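PDB 1W2W: methylthioribose-1-phosphate isomerase from Saccharomyces cerevisiae, which catalyses the interconversion of methylthioribose 1-phosphate and methylthioribulose 1-phosphate, a step of the methionine salvage pathway. Local coordinates for residues L195-I198 / R199-K203. Numbering follows the deposited sequence.
Sequences LGVI and RSLWK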
loop_
_atom_site.group_PDB
_atom_site.type_symbol
_atom_site.label_atom_id
_atom_site.label_comp_id
_atom_site.label_asym_id
_atom_site.label_seq_id
_atom_site.Cartn_x
_atom_site.Cartn_y
_atom_site.Cartn_z
ATOM N N LEU A 195 -1.106 -18.762 6.919
ATOM C CA LEU A 195 -0.609 -19.429 5.713
ATOM C C LEU A 195 -0.670 -20.950 5.867
ATOM O O LEU A 195 -0.780 -21.660 4.871
ATOM C CB LEU A 195 0.800 -18.970 5.309
ATOM C CG LEU A 195 1.153 -19.244 3.838
ATOM C CD1 LEU A 195 0.297 -18.384 2.907
ATOM C CD2 LEU A 195 2.633 -18.972 3.588
ATOM N N GLY A 196 -0.622 -21.433 7.106
ATOM C CA GLY A 196 -0.847 -22.846 7.394
ATOM C C GLY A 196 -2.220 -23.316 6.945
ATOM O O GLY A 196 -2.372 -24.368 6.320
ATOM N N VAL A 197 -3.234 -22.528 7.269
ATOM C CA VAL A 197 -4.598 -22.840 6.858
ATOM C C VAL A 197 -4.685 -22.861 5.345
ATOM O O VAL A 197 -5.327 -23.731 4.758
ATOM C CB VAL A 197 -5.604 -21.804 7.401
ATOM C CG1 VAL A 197 -7.005 -22.056 6.807
ATOM C CG2 VAL A 197 -5.647 -21.883 8.929
ATOM N N ILE A 198 -4.050 -21.880 4.711
ATOM C CA ILE A 198 -4.031 -21.815 3.256
ATOM C C ILE A 198 -3.317 -23.043 2.673
ATOM O O ILE A 198 -3.777 -23.639 1.682
ATOM C CB ILE A 198 -3.407 -20.471 2.828
ATOM C CG1 ILE A 198 -4.436 -19.350 3.050
ATOM C CG2 ILE A 198 -2.914 -20.506 1.374
ATOM C CD1 ILE A 198 -3.776 -17.968 3.162
ATOM N N ARG A 199 -2.218 -23.450 3.303
ATOM C CA ARG A 199 -1.530 -24.655 2.861
ATOM C C ARG A 199 -2.392 -25.900 2.992
ATOM O O ARG A 199 -2.379 -26.759 2.103
ATOM C CB ARG A 199 -0.201 -24.836 3.595
ATOM C CG ARG A 199 0.873 -23.912 3.068
ATOM C CD ARG A 199 2.131 -23.871 3.933
ATOM N NE ARG A 199 3.245 -23.313 3.165
ATOM C CZ ARG A 199 4.216 -22.568 3.681
ATOM N NH1 ARG A 199 4.221 -22.286 4.981
ATOM N NH2 ARG A 199 5.188 -22.118 2.896
ATOM N N SER A 200 -3.128 -26.006 4.095
ATOM C CA SER A 200 -4.051 -27.126 4.287
ATOM C C SER A 200 -5.178 -27.121 3.265
ATOM O O SER A 200 -5.539 -28.173 2.708
ATOM C CB SER A 200 -4.627 -27.129 5.702
ATOM O OG SER A 200 -3.598 -27.400 6.644
ATOM N N LEU A 201 -5.723 -25.935 3.007
ATOM C CA LEU A 201 -6.724 -25.787 1.957
ATOM C C LEU A 201 -6.176 -26.202 0.589
ATOM O O LEU A 201 -6.879 -26.822 -0.221
ATOM C CB LEU A 201 -7.265 -24.356 1.937
ATOM C CG LEU A 201 -8.267 -24.016 3.052
ATOM C CD1 LEU A 201 -8.546 -22.509 3.045
ATOM C CD2 LEU A 201 -9.587 -24.796 2.865
ATOM N N TRP A 202 -4.917 -25.874 0.321
ATOM C CA TRP A 202 -4.327 -26.233 -0.964
ATOM C C TRP A 202 -4.181 -27.745 -1.100
ATOM O O TRP A 202 -4.432 -28.303 -2.161
ATOM C CB TRP A 202 -2.998 -25.511 -1.207
ATOM C CG TRP A 202 -2.433 -25.797 -2.578
ATOM C CD1 TRP A 202 -1.202 -26.307 -2.863
ATOM C CD2 TRP A 202 -3.083 -25.596 -3.843
ATOM N NE1 TRP A 202 -1.039 -26.429 -4.222
ATOM C CE2 TRP A 202 -2.180 -26.003 -4.847
ATOM C CE3 TRP A 202 -4.335 -25.113 -4.227
ATOM C CZ2 TRP A 202 -2.495 -25.943 -6.204
ATOM C CZ3 TRP A 202 -4.653 -25.057 -5.577
ATOM C CH2 TRP A 202 -3.736 -25.472 -6.548
ATOM N N LYS A 203 -3.786 -28.405 -0.016
ATOM C CA LYS A 203 -3.710 -29.862 -0.021
ATOM C C LYS A 203 -5.064 -30.509 -0.335
ATOM O O LYS A 203 -5.156 -31.432 -1.147
ATOM C CB LYS A 203 -3.202 -30.371 1.322
ATOM C CG LYS A 203 -2.979 -31.877 1.332
ATOM C CD LYS A 203 -2.356 -32.359 2.627
ATOM C CE LYS A 203 -2.119 -33.867 2.569
ATOM N NZ LYS A 203 -1.661 -34.382 3.897
#
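Leu195 and Arg199 meet one turn apart on helix 194-210, a local i to i+4 contact in the first turns of the last helix of this chain, the N-terminal piece of the isomerase. Leu195 lays its CD2 methyl over one face of the Arg199 guanidinium, near its centre, with CD2 3.9 Å from Arg199 CZ. With Arg199 CG turned beside its own backbone N (chi1 -76°) and the chain extended from CG to NE, the arm runs back past the Leu195 carbonyl, CG lying 3.3 Å from Leu195 O, and brings the flat group to that methyl. Three nitrogens of the guanidinium have partners outside the two segments: NE and NH2 each form a salt bridge to an acidic side chain on the chain of another protein, and NH1 donates to Tyr191 O, bonds that together should restrict its rotation, the acidic partner or partners probably offsetting its charge. The backbone keeps regular alpha-helical i to i+4 bonds, from Arg199 N to Leu195 O (2.8 Å) through Trp202 N to Ile198 O (2.9 Å). Another i to i+4 pair, Val197 and Leu201, lies side by side and points the same way; Val197 CG1 lies 4.1 Å from Leu201 CD1. Leu201 continues onto Ala159, Leu162 and Ile163 of the long helix 129-168, while Ile198 packs on Val177 and Thr179 of strand 174-179; the helix thus packs against both elements, within the region of the eIF-2B alpha/beta/delta family. Buried Ser200 OG hydrogen-bonds to Tyr191 OH and Asp156 OD1, a polar tie beside the apolar contacts with helix 129-168. At the helix start, Leu195 N bonds to Thr183 OG1, and the Leu195 side chain lies about 9 Å from that of Cys181, a predicted transition-state stabiliser.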